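Local coordinates for protein induced by osmotic stress (Scheffersomyces stipitis, PDB 5YWN) that probably reduces ketones such as haloketones with NADPH, as an extended short-chain dehydrogenase/reductase of the dihydroflavonol-4-reductase subfamily, at residues R119-S124 against K243-A248; A128-E133 against V140-A145; S146-S151 against S166-E171; S188-V193 against E257-S262. The protein carries 1 engineered substitution. All blocks are in the same frame, centred on the assembly; numbering follows the deposited sequence.

Contact 1: residues R119-S124 against K243-A248; sequences RVVYTS and KAHLAA. With NAP (NADP nicotinamide-adenine-dinucleotide phosphate), chain B.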
# COMPACT_ATOMS: atom_id res chain seq x y z
N ARG A 119 11.26 1.82 -15.72
CA ARG A 119 11.11 1.81 -14.29
C ARG A 119 10.01 0.86 -13.82
O ARG A 119 8.98 0.81 -14.40
CB ARG A 119 10.93 3.20 -13.71
CG ARG A 119 12.04 4.16 -14.00
CD ARG A 119 13.23 3.93 -13.12
NE ARG A 119 13.06 4.52 -11.84
CZ ARG A 119 13.49 5.72 -11.52
NH1 ARG A 119 14.15 6.41 -12.38
NH2 ARG A 119 13.26 6.20 -10.35
N VAL A 120 10.30 0.13 -12.78
CA VAL A 120 9.38 -0.69 -12.07
C VAL A 120 9.43 -0.37 -10.57
O VAL A 120 10.49 -0.24 -9.99
CB VAL A 120 9.64 -2.16 -12.30
CG1 VAL A 120 8.76 -3.01 -11.41
CG2 VAL A 120 9.56 -2.54 -13.77
N VAL A 121 8.26 -0.24 -9.98
CA VAL A 121 8.12 -0.03 -8.57
C VAL A 121 7.30 -1.16 -7.99
O VAL A 121 6.22 -1.42 -8.42
CB VAL A 121 7.44 1.30 -8.22
CG1 VAL A 121 7.42 1.54 -6.74
CG2 VAL A 121 7.99 2.44 -8.96
N TYR A 122 7.85 -1.81 -6.99
CA TYR A 122 7.12 -2.82 -6.31
C TYR A 122 6.60 -2.29 -4.97
O TYR A 122 7.32 -1.76 -4.21
CB TYR A 122 7.98 -4.04 -6.09
CG TYR A 122 7.30 -5.08 -5.27
CD1 TYR A 122 6.21 -5.73 -5.75
CD2 TYR A 122 7.71 -5.34 -4.00
CE1 TYR A 122 5.56 -6.66 -5.02
CE2 TYR A 122 7.07 -6.27 -3.25
CZ TYR A 122 5.98 -6.91 -3.77
OH TYR A 122 5.32 -7.79 -3.07
N THR A 123 5.32 -2.47 -4.72
CA THR A 123 4.73 -2.07 -3.48
C THR A 123 4.96 -3.19 -2.42
O THR A 123 4.32 -4.16 -2.41
CB THR A 123 3.22 -1.75 -3.57
OG1 THR A 123 2.92 -0.88 -4.62
CG2 THR A 123 2.70 -1.18 -2.25
N SER A 124 5.91 -2.96 -1.56
CA SER A 124 6.22 -3.89 -0.51
C SER A 124 5.49 -3.45 0.76
O SER A 124 4.40 -3.00 0.68
CB SER A 124 7.71 -4.01 -0.29
OG SER A 124 8.08 -5.14 0.41
N LYS A 243 2.49 9.59 -3.38
CA LYS A 243 3.53 10.49 -3.75
C LYS A 243 4.86 9.79 -3.77
O LYS A 243 5.63 10.05 -4.60
CB LYS A 243 3.57 11.74 -2.89
CG LYS A 243 2.41 12.67 -3.14
CD LYS A 243 2.55 14.01 -2.47
CE LYS A 243 2.22 13.98 -1.00
NZ LYS A 243 2.17 15.30 -0.40
N ALA A 244 5.07 8.87 -2.83
CA ALA A 244 6.26 8.05 -2.79
C ALA A 244 6.41 7.15 -4.01
O ALA A 244 7.47 6.99 -4.51
CB ALA A 244 6.37 7.26 -1.52
N HIS A 245 5.32 6.61 -4.48
CA HIS A 245 5.35 5.84 -5.70
C HIS A 245 5.78 6.72 -6.89
O HIS A 245 6.57 6.33 -7.65
CB HIS A 245 4.04 5.11 -5.93
CG HIS A 245 3.88 3.85 -5.14
ND1 HIS A 245 3.62 3.84 -3.81
CD2 HIS A 245 3.99 2.56 -5.51
CE1 HIS A 245 3.54 2.60 -3.39
NE2 HIS A 245 3.75 1.81 -4.40
N LEU A 246 5.27 7.94 -6.95
CA LEU A 246 5.66 8.86 -7.97
C LEU A 246 7.13 9.19 -7.92
O LEU A 246 7.80 9.05 -8.89
CB LEU A 246 4.88 10.13 -7.86
CG LEU A 246 5.07 11.12 -8.97
CD1 LEU A 246 4.45 10.57 -10.22
CD2 LEU A 246 4.45 12.44 -8.60
N ALA A 247 7.63 9.49 -6.75
CA ALA A 247 9.02 9.73 -6.54
C ALA A 247 9.81 8.49 -6.95
O ALA A 247 10.83 8.59 -7.54
CB ALA A 247 9.29 10.00 -5.08
N ALA A 248 9.28 7.34 -6.66
CA ALA A 248 9.97 6.09 -6.84
C ALA A 248 10.33 5.81 -8.28
O ALA A 248 11.26 5.13 -8.51
CB ALA A 248 9.20 4.94 -6.26
PA NAP B . -6.46 -3.77 -0.91
O1A NAP B . -7.19 -2.46 -0.78
O2A NAP B . -7.18 -5.07 -0.63
O5B NAP B . -5.83 -3.86 -2.39
C5B NAP B . -5.48 -5.12 -2.95
C4B NAP B . -5.83 -5.14 -4.44
O4B NAP B . -5.04 -6.12 -5.12
C3B NAP B . -7.29 -5.48 -4.67
O3B NAP B . -7.97 -4.40 -5.33
C2B NAP B . -7.31 -6.73 -5.52
O2B NAP B . -8.00 -6.49 -6.75
C1B NAP B . -5.86 -7.09 -5.78
N9A NAP B . -5.57 -8.45 -5.24
C8A NAP B . -5.61 -8.80 -3.94
N7A NAP B . -5.29 -10.12 -3.80
C5A NAP B . -5.05 -10.62 -5.02
C6A NAP B . -4.68 -11.94 -5.58
N6A NAP B . -4.49 -13.01 -4.78
N1A NAP B . -4.53 -12.03 -6.92
C2A NAP B . -4.71 -10.98 -7.74
N3A NAP B . -5.06 -9.76 -7.29
C4A NAP B . -5.24 -9.52 -5.97
O3 NAP B . -5.15 -3.71 0.02
PN NAP B . -4.38 -2.32 0.27
O1N NAP B . -4.44 -1.99 1.74
O2N NAP B . -4.88 -1.32 -0.75
O5D NAP B . -2.86 -2.69 -0.11
C5D NAP B . -2.29 -2.27 -1.35
C4D NAP B . -0.87 -2.79 -1.47
O4D NAP B . 0.01 -2.03 -0.63
C3D NAP B . -0.76 -4.25 -1.06
O3D NAP B . -0.35 -5.06 -2.17
C2D NAP B . 0.27 -4.31 0.05
O2D NAP B . 1.35 -5.17 -0.30
C1D NAP B . 0.76 -2.88 0.25
N1N NAP B . 0.57 -2.47 1.64
C2N NAP B . -0.57 -1.86 2.01
C3N NAP B . -0.77 -1.46 3.32
C7N NAP B . -2.04 -0.78 3.72
O7N NAP B . -2.31 -0.66 4.91
N7N NAP B . -2.85 -0.32 2.77
C4N NAP B . 0.22 -1.70 4.27
C5N NAP B . 1.39 -2.34 3.86
C6N NAP B . 1.54 -2.71 2.53
P2B NAP B . -9.58 -6.75 -6.87
O1X NAP B . -9.79 -7.05 -8.33
O2X NAP B . -9.83 -7.92 -5.95
O3X NAP B . -10.20 -5.45 -6.40
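Thr123 meets His245 where helix 238-250 packs against a face of the Rossmann-type parallel sheet, close to the bound NADP. The axes of strand 119-123 and helix 243-248 run roughly antiparallel, at 148°, and approach to 9.0 Å.

Two polar contacts flank an apolar middle. Near the cofactor, Thr123 OG1 and His245 NE2 are hydrogen-bonded at 2.8 Å, with OG1 reaching the imidazole at its edge, near the ring plane. At the other end Arg119 NH2 donates to Ala248 O at 2.9 Å; the oxygen lies at the guanidinium edge, while the nitrogen stands above the carbonyl plane. The stronger partner of NH2 is Lys251 O, and Ala248 O also accepts from Ser188 OG, so the arginine joins the start of the strand to the C-terminal end of helix 238-250.

The apolar part is Val121, whose CG1 and CG2 straddle Ala248 CB at 3.9 Å. CG1 also touches the imidazole carbon His245 CD2 at 3.8 Å, and ND1 across that ring is hydrogen-bonded to Val241 O, which helps fix its rotation.

With CG2 anti to the backbone N, Thr123 turns its methyl to the nicotinamide ribose, CG2 lying 3.3 Å from NADP O4D.

Contact 2: residues A128-E133 against V140-A145; sequences AMSVPE and VVLSEA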
# COMPACT_ATOMS: atom_id res chain seq x y z
N ALA A 128 7.90 -6.80 5.36
CA ALA A 128 9.08 -7.33 4.71
C ALA A 128 10.36 -7.14 5.52
O ALA A 128 11.28 -7.82 5.33
CB ALA A 128 9.23 -6.83 3.28
N MET A 129 10.36 -6.16 6.38
CA MET A 129 11.50 -5.71 7.10
C MET A 129 11.61 -6.20 8.53
O MET A 129 12.56 -5.96 9.18
CB MET A 129 11.50 -4.21 7.10
CG MET A 129 11.28 -3.56 5.76
SD MET A 129 11.18 -1.79 5.85
CE MET A 129 11.97 -1.34 4.36
N SER A 130 10.59 -6.87 8.97
CA SER A 130 10.36 -7.15 10.34
C SER A 130 9.51 -8.36 10.62
O SER A 130 9.01 -8.96 9.76
CB SER A 130 9.68 -5.96 10.96
OG SER A 130 10.05 -5.86 12.30
N VAL A 131 9.33 -8.62 11.91
CA VAL A 131 8.44 -9.62 12.43
C VAL A 131 7.51 -8.99 13.42
O VAL A 131 7.79 -7.96 13.95
CB VAL A 131 9.20 -10.77 13.11
CG1 VAL A 131 9.98 -11.53 12.13
CG2 VAL A 131 10.10 -10.24 14.19
N PRO A 132 6.41 -9.62 13.72
CA PRO A 132 5.34 -8.90 14.37
C PRO A 132 5.74 -8.32 15.71
O PRO A 132 5.57 -7.16 15.90
CB PRO A 132 4.30 -9.98 14.57
CG PRO A 132 4.50 -10.87 13.45
CD PRO A 132 5.95 -10.91 13.24
N GLU A 133 6.39 -9.10 16.55
CA GLU A 133 6.80 -8.61 17.84
C GLU A 133 7.74 -7.40 17.79
O GLU A 133 7.82 -6.67 18.72
CB GLU A 133 7.38 -9.73 18.66
CG GLU A 133 8.51 -10.51 17.99
CD GLU A 133 8.04 -11.58 17.00
OE1 GLU A 133 7.15 -11.34 16.20
OE2 GLU A 133 8.61 -12.66 17.01
N VAL A 140 13.26 -1.26 18.99
CA VAL A 140 13.57 -1.56 17.61
C VAL A 140 13.64 -0.31 16.74
O VAL A 140 12.78 0.48 16.74
CB VAL A 140 12.59 -2.60 17.03
CG1 VAL A 140 12.63 -2.67 15.50
CG2 VAL A 140 12.81 -3.94 17.67
N VAL A 141 14.71 -0.20 16.01
CA VAL A 141 14.85 0.79 15.01
C VAL A 141 14.91 0.16 13.61
O VAL A 141 15.86 -0.44 13.25
CB VAL A 141 16.12 1.62 15.24
CG1 VAL A 141 16.42 2.54 14.08
CG2 VAL A 141 16.08 2.35 16.57
N LEU A 142 13.86 0.31 12.85
CA LEU A 142 13.89 -0.06 11.46
C LEU A 142 14.53 0.99 10.57
O LEU A 142 14.46 2.16 10.82
CB LEU A 142 12.52 -0.38 10.92
CG LEU A 142 11.69 -1.43 11.60
CD1 LEU A 142 10.41 -1.72 10.87
CD2 LEU A 142 12.46 -2.66 11.92
N SER A 143 15.11 0.48 9.48
CA SER A 143 15.69 1.24 8.39
C SER A 143 15.43 0.61 7.03
O SER A 143 14.89 -0.42 6.95
CB SER A 143 17.18 1.44 8.57
OG SER A 143 17.90 0.37 8.11
N GLU A 144 15.87 1.30 5.99
CA GLU A 144 15.78 0.80 4.65
C GLU A 144 16.60 -0.49 4.45
O GLU A 144 16.40 -1.16 3.54
CB GLU A 144 16.16 1.84 3.64
CG GLU A 144 15.30 3.10 3.61
CD GLU A 144 15.73 4.16 4.61
OE1 GLU A 144 16.63 3.87 5.36
OE2 GLU A 144 15.16 5.23 4.64
N ALA A 145 17.57 -0.73 5.31
CA ALA A 145 18.35 -1.95 5.33
C ALA A 145 17.72 -3.20 5.99
O ALA A 145 18.25 -4.25 5.89
CB ALA A 145 19.68 -1.68 5.97
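Leu142 and Ser130 meet in an irregular excursion of the chain beyond strand 119-123 of the Rossmann-type sheet, its two limbs running in opposite directions: residues 128-133 lead into the short helix 132-135, and a loop without regular structure, residues 140-145, returns alongside. The pairing is loose packing, burying 186 Å², and the nearest CA atoms, those of Met129 and Leu142, are 7.5 Å apart.

Along the returning segment, Leu142 comes first among the residues that matter. Its CB points toward the other segment, and with CG anti to the carbonyl carbon (chi1 -55°) the CD2 methyl is brought to Ser130 OG at 4.0 Å. The same methyl lies 4.3 Å from Met129 O. That serine hydroxyl finds its polar partner in Glu134 OE1, so the leucine methyl merely lies against it. Beyond this pair, Leu142 also packs on Val126, Leu135 and Trp302.

Ser143 follows with its side chain turned away, and its backbone does the touching: Ser143 O is 4.0 Å from Met129 CE, the methyl at the end of the thioether. Ser143 OG reaches forward to accept from Ala145 N at 3.0 Å, an ST turn.

Glu144 also points away. Its OE2 is hydrogen-bonded to Thr307 OG1 and its carbonyl to Arg258 NH1, which ties the loop to strand 258-261; Met129 packs on the same strand, through Arg258 and Leu260. Against the segment 128-133 Glu144 offers its main chain, its CA lying 4.4 Å from Met129 CE.

Contact 3: residues S146-S151 against S166-E171; sequences SWSSLS and SKQFAE. With NAP (NADP nicotinamide-adenine-dinucleotide phosphate), chain B.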
# COMPACT_ATOMS: atom_id res chain seq x y z
N SER A 146 16.63 -3.03 6.70
CA SER A 146 16.04 -4.05 7.51
C SER A 146 15.32 -5.12 6.69
O SER A 146 14.60 -4.81 5.82
CB SER A 146 15.06 -3.47 8.52
OG SER A 146 15.57 -2.45 9.28
N TRP A 147 15.57 -6.36 7.03
CA TRP A 147 14.91 -7.50 6.44
C TRP A 147 14.32 -8.43 7.50
O TRP A 147 14.92 -8.68 8.49
CB TRP A 147 15.84 -8.25 5.50
CG TRP A 147 16.03 -7.61 4.18
CD1 TRP A 147 17.05 -6.85 3.82
CD2 TRP A 147 15.16 -7.66 3.05
NE1 TRP A 147 16.91 -6.44 2.54
CE2 TRP A 147 15.75 -6.92 2.05
CE3 TRP A 147 13.95 -8.27 2.80
CZ2 TRP A 147 15.16 -6.76 0.83
CZ3 TRP A 147 13.38 -8.12 1.63
CH2 TRP A 147 13.97 -7.37 0.64
N SER A 148 13.13 -8.90 7.27
CA SER A 148 12.50 -9.82 8.15
C SER A 148 13.24 -11.15 8.26
O SER A 148 13.68 -11.68 7.31
CB SER A 148 11.07 -10.07 7.77
OG SER A 148 10.53 -11.09 8.51
N SER A 149 13.30 -11.66 9.45
CA SER A 149 13.84 -12.95 9.72
C SER A 149 12.89 -14.13 9.60
O SER A 149 13.30 -15.23 9.76
CB SER A 149 14.53 -12.97 11.08
OG SER A 149 13.68 -12.67 12.11
N LEU A 150 11.62 -13.88 9.34
CA LEU A 150 10.67 -14.95 9.24
C LEU A 150 10.98 -15.88 8.10
O LEU A 150 11.23 -15.47 7.03
CB LEU A 150 9.30 -14.42 9.03
CG LEU A 150 8.10 -15.33 9.18
CD1 LEU A 150 7.91 -15.71 10.62
CD2 LEU A 150 6.91 -14.54 8.72
N SER A 151 10.91 -17.16 8.39
CA SER A 151 11.08 -18.22 7.42
C SER A 151 9.83 -18.53 6.63
O SER A 151 8.77 -18.32 7.09
CB SER A 151 11.59 -19.47 8.11
OG SER A 151 10.61 -20.13 8.77
N SER A 166 4.65 -13.26 2.58
CA SER A 166 4.34 -12.97 1.21
C SER A 166 5.08 -11.72 0.76
O SER A 166 5.59 -11.70 -0.28
CB SER A 166 2.83 -12.78 0.96
OG SER A 166 2.30 -11.61 1.45
N LYS A 167 5.11 -10.71 1.59
CA LYS A 167 5.81 -9.51 1.28
C LYS A 167 7.34 -9.62 1.26
O LYS A 167 7.95 -9.21 0.35
CB LYS A 167 5.31 -8.34 2.13
CG LYS A 167 3.83 -8.16 2.21
CD LYS A 167 3.17 -7.92 0.89
CE LYS A 167 3.78 -6.78 0.18
NZ LYS A 167 3.01 -6.38 -1.01
N GLN A 168 7.91 -10.25 2.26
CA GLN A 168 9.31 -10.42 2.34
C GLN A 168 9.84 -11.21 1.15
O GLN A 168 10.75 -10.80 0.57
CB GLN A 168 9.66 -11.18 3.61
CG GLN A 168 11.14 -11.39 3.85
CD GLN A 168 11.49 -12.60 4.72
OE1 GLN A 168 12.54 -13.15 4.58
NE2 GLN A 168 10.62 -12.96 5.62
N PHE A 169 9.24 -12.34 0.84
CA PHE A 169 9.64 -13.18 -0.26
C PHE A 169 9.44 -12.64 -1.68
O PHE A 169 10.28 -12.76 -2.48
CB PHE A 169 9.20 -14.63 -0.06
CG PHE A 169 9.76 -15.23 1.18
CD1 PHE A 169 11.07 -15.50 1.28
CD2 PHE A 169 8.99 -15.39 2.27
CE1 PHE A 169 11.61 -15.98 2.45
CE2 PHE A 169 9.51 -15.85 3.45
CZ PHE A 169 10.81 -16.15 3.54
N ALA A 170 8.33 -12.00 -1.91
CA ALA A 170 8.12 -11.32 -3.14
C ALA A 170 9.14 -10.22 -3.36
O ALA A 170 9.71 -10.20 -4.36
CB ALA A 170 6.74 -10.79 -3.22
N GLU A 171 9.40 -9.39 -2.37
CA GLU A 171 10.39 -8.34 -2.48
C GLU A 171 11.82 -8.85 -2.72
O GLU A 171 12.48 -8.37 -3.56
CB GLU A 171 10.36 -7.34 -1.33
CG GLU A 171 11.11 -6.04 -1.63
CD GLU A 171 11.47 -5.13 -0.47
OE1 GLU A 171 10.83 -5.12 0.54
OE2 GLU A 171 12.43 -4.43 -0.62
PA NAP B . -6.46 -3.77 -0.91
O1A NAP B . -7.19 -2.46 -0.78
O2A NAP B . -7.18 -5.07 -0.63
O5B NAP B . -5.83 -3.86 -2.39
C5B NAP B . -5.48 -5.12 -2.95
C4B NAP B . -5.83 -5.14 -4.44
O4B NAP B . -5.04 -6.12 -5.12
C3B NAP B . -7.29 -5.48 -4.67
O3B NAP B . -7.97 -4.40 -5.33
C2B NAP B . -7.31 -6.73 -5.52
O2B NAP B . -8.00 -6.49 -6.75
C1B NAP B . -5.86 -7.09 -5.78
N9A NAP B . -5.57 -8.45 -5.24
C8A NAP B . -5.61 -8.80 -3.94
N7A NAP B . -5.29 -10.12 -3.80
C5A NAP B . -5.05 -10.62 -5.02
C6A NAP B . -4.68 -11.94 -5.58
N6A NAP B . -4.49 -13.01 -4.78
N1A NAP B . -4.53 -12.03 -6.92
C2A NAP B . -4.71 -10.98 -7.74
N3A NAP B . -5.06 -9.76 -7.29
C4A NAP B . -5.24 -9.52 -5.97
O3 NAP B . -5.15 -3.71 0.02
PN NAP B . -4.38 -2.32 0.27
O1N NAP B . -4.44 -1.99 1.74
O2N NAP B . -4.88 -1.32 -0.75
O5D NAP B . -2.86 -2.69 -0.11
C5D NAP B . -2.29 -2.27 -1.35
C4D NAP B . -0.87 -2.79 -1.47
O4D NAP B . 0.01 -2.03 -0.63
C3D NAP B . -0.76 -4.25 -1.06
O3D NAP B . -0.35 -5.06 -2.17
C2D NAP B . 0.27 -4.31 0.05
O2D NAP B . 1.35 -5.17 -0.30
C1D NAP B . 0.76 -2.88 0.25
N1N NAP B . 0.57 -2.47 1.64
C2N NAP B . -0.57 -1.86 2.01
C3N NAP B . -0.77 -1.46 3.32
C7N NAP B . -2.04 -0.78 3.72
O7N NAP B . -2.31 -0.66 4.91
N7N NAP B . -2.85 -0.32 2.77
C4N NAP B . 0.22 -1.70 4.27
C5N NAP B . 1.39 -2.34 3.86
C6N NAP B . 1.54 -2.71 2.53
P2B NAP B . -9.58 -6.75 -6.87
O1X NAP B . -9.79 -7.05 -8.33
O2X NAP B . -9.83 -7.92 -5.95
O3X NAP B . -10.20 -5.45 -6.40
O HOH W 1 8.30 -11.37 6.64
O HOH W 2 13.87 -15.07 5.93
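Gln168 and Ser148 mark the closest backbone approach, 6.7 Å between CA atoms, where the irregular segment 146-151 passes over helix 159-181. Ser148 OG accepts from Leu150 N in an ST turn and is itself hydrogen-bonded to Ser130 O; Ser151 then serves as N-cap of helix 152-155, its OG bonded to Gln154 N.

Gln168 does most of the gripping. Its CG lies anti to the backbone N (chi1 -178°) and the chain runs on extended, carrying the amide out to the loop, where NE2 donates to Leu150 O at 2.9 Å and 167°, with the acceptor oxygen almost in the plane of the glutamine amide. Two waters complete the seam: one joins Gln168 NE2 to Ser148 OG, the other gives hydrogens to both Gln168 OE1 and Leu150 O. OE1 is also bonded to Arg172 NE, which helps decide which way round the amide sits. A leucine here would probably leave Leu150 O without its direct donor and both waters without one of their partners, slackening the loop's hold on the helix. Beside the amide, Phe169 CZ comes to 3.6 Å from Leu150 O.

At the other end, Trp147 CH2 rests 3.5 Å from Glu171 CD, the indole and carboxylate planes inclined at 42°. The carboxylate is held by several partners, Arg258, Trp175 and Ser124 among them.

Helix 159-181 thus lies between this loop and the parallel sheet: Ala170 and Glu171 touch Tyr122 of strand 119-123, Phe169 reaches Ile100 of helix 91-113, and Lys167 binds NADP.

Contact 4: residues S188-V193 against E257-S262; sequences STVNPV and ERLLLS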
# COMPACT_ATOMS: atom_id res chain seq x y z
N SER A 188 12.65 -0.12 -7.92
CA SER A 188 12.59 0.47 -6.62
C SER A 188 11.39 -0.05 -5.84
O SER A 188 10.48 -0.52 -6.42
CB SER A 188 12.60 1.98 -6.74
OG SER A 188 11.49 2.46 -7.37
N THR A 189 11.43 0.02 -4.52
CA THR A 189 10.33 -0.46 -3.71
C THR A 189 9.83 0.61 -2.79
O THR A 189 10.55 1.47 -2.41
CB THR A 189 10.64 -1.75 -2.87
OG1 THR A 189 11.46 -1.44 -1.74
CG2 THR A 189 11.27 -2.83 -3.69
N VAL A 190 8.58 0.50 -2.43
CA VAL A 190 7.97 1.30 -1.41
C VAL A 190 7.46 0.41 -0.26
O VAL A 190 6.74 -0.50 -0.48
CB VAL A 190 6.90 2.21 -1.99
CG1 VAL A 190 6.22 3.00 -0.91
CG2 VAL A 190 7.48 3.10 -3.04
N ASN A 191 7.88 0.70 0.94
CA ASN A 191 7.66 -0.14 2.10
C ASN A 191 6.85 0.61 3.19
O ASN A 191 7.37 1.21 4.08
CB ASN A 191 8.98 -0.69 2.65
CG ASN A 191 9.74 -1.50 1.65
OD1 ASN A 191 10.12 -1.04 0.65
ND2 ASN A 191 9.94 -2.73 1.95
N PRO A 192 5.55 0.61 3.04
CA PRO A 192 4.68 1.31 3.99
C PRO A 192 4.32 0.54 5.25
O PRO A 192 4.27 -0.63 5.27
CB PRO A 192 3.42 1.59 3.18
CG PRO A 192 3.63 1.00 1.91
CD PRO A 192 4.78 0.09 1.94
N VAL A 193 3.99 1.32 6.26
CA VAL A 193 3.31 0.90 7.46
C VAL A 193 1.79 0.94 7.26
O VAL A 193 1.34 0.96 6.16
CB VAL A 193 3.75 1.72 8.70
CG1 VAL A 193 5.23 1.60 8.89
CG2 VAL A 193 3.33 3.16 8.56
N GLU A 257 16.54 1.64 -4.78
CA GLU A 257 16.23 1.92 -3.40
C GLU A 257 14.97 1.25 -2.87
O GLU A 257 14.05 1.05 -3.57
CB GLU A 257 16.17 3.43 -3.13
CG GLU A 257 17.23 4.29 -3.74
CD GLU A 257 18.43 4.48 -2.86
OE1 GLU A 257 18.50 3.87 -1.83
OE2 GLU A 257 19.32 5.24 -3.22
N ARG A 258 14.99 0.97 -1.57
CA ARG A 258 13.84 0.69 -0.77
C ARG A 258 13.46 1.92 0.04
O ARG A 258 14.28 2.56 0.64
CB ARG A 258 14.06 -0.45 0.17
CG ARG A 258 14.57 -1.75 -0.37
CD ARG A 258 14.96 -2.63 0.77
NE ARG A 258 13.92 -3.45 1.28
CZ ARG A 258 13.92 -3.96 2.50
NH1 ARG A 258 14.87 -3.67 3.32
NH2 ARG A 258 12.97 -4.74 2.87
N LEU A 259 12.19 2.23 -0.00
CA LEU A 259 11.69 3.38 0.68
C LEU A 259 10.76 3.02 1.83
O LEU A 259 9.75 2.46 1.64
CB LEU A 259 10.97 4.25 -0.30
CG LEU A 259 11.76 4.71 -1.47
CD1 LEU A 259 10.90 5.48 -2.43
CD2 LEU A 259 12.94 5.46 -0.97
N LEU A 260 11.18 3.36 3.02
CA LEU A 260 10.41 3.08 4.21
C LEU A 260 9.46 4.24 4.45
O LEU A 260 9.88 5.31 4.70
CB LEU A 260 11.34 2.94 5.40
CG LEU A 260 10.88 2.81 6.84
CD1 LEU A 260 9.95 1.63 7.06
CD2 LEU A 260 12.02 2.76 7.83
N LEU A 261 8.18 3.98 4.33
CA LEU A 261 7.16 5.00 4.45
C LEU A 261 6.42 4.89 5.75
O LEU A 261 5.49 4.16 5.87
CB LEU A 261 6.22 4.95 3.26
CG LEU A 261 6.50 5.73 1.98
CD1 LEU A 261 6.07 7.17 2.12
CD2 LEU A 261 7.96 5.67 1.64
N SER A 262 6.91 5.60 6.73
CA SER A 262 6.44 5.57 8.09
C SER A 262 6.45 6.95 8.75
O SER A 262 7.39 7.65 8.65
CB SER A 262 7.34 4.62 8.87
OG SER A 262 6.84 4.40 10.10
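Thr189 and Arg258 lie side by side and point the same way, the hydroxyl OG1 3.4 Å from Arg258 CB. That hydroxyl sits between the backbone N and carbonyl carbon (chi1 75°), from where it donates to Asn191 OD1 at 2.8 Å, in the plane of the amide carbonyl. Asn191 in turn crosses Arg258 with amide and guanidinium planes 84° apart, ND2 3.8 Å from Arg258 NH2. These groups share Glu171 of helix 159-181: Arg258 NE forms a salt bridge with OE2, and Asn191 ND2 is bonded to OE1. Were Asn191 an alanine, Thr189 OG1 would probably lose its main acceptor and Glu171 OE1 one of its donors.

Beneath these side chains, strands 186-192 and 258-261 are parallel neighbours at the edge of the seven-stranded Rossmann-type sheet, 258-261 being outermost. The ladder climbs from one strand to the other: Thr189 N to Glu257 O, Leu259 N to Thr189 O, Asn191 N to Leu259 O at 2.7 Å, Leu261 N to Asn191 O, and Val193 N to Leu261 O at 3.2 Å.

The other face of the pair is apolar. Val190 CG1 meets Leu261 CG at 4.0 Å, the two side chains crossing at a slant, while CG2 faces Leu259 CD1 at 4.2 Å. His245 and Ala248 of helix 238-250 cover Val190, and Thr307 and Leu311 of helix 305-311 touch Leu261.

Toward the cofactor, where Pro192 and Val193 belong to the NADP pocket, Val193 CG1 presses on Ser262 OG at 3.4 Å.

In the fold
Contacts 1 and 4 are built on strands 119-123, 186-192 and 258-261, the last three across the seven-stranded parallel sheet. With centres about 8 Å apart, they interleave along the chain and share the sheet, helix 238-250 covering one face. Contacts 2 and 3 lie on the other side of it, about 10 Å apart, and follow one another in sequence between the two segments of contact 1. Contact 3 sets a loop on helix 159-181, which itself packs on the sheet. Arg258 of contact 4, whose centre is about 13 Å from that of contact 3, is a common link to contacts 2 and 3. Contacts 1, 3 and 4 all contribute residues to the NADP pocket, while contact 2 stands farther off.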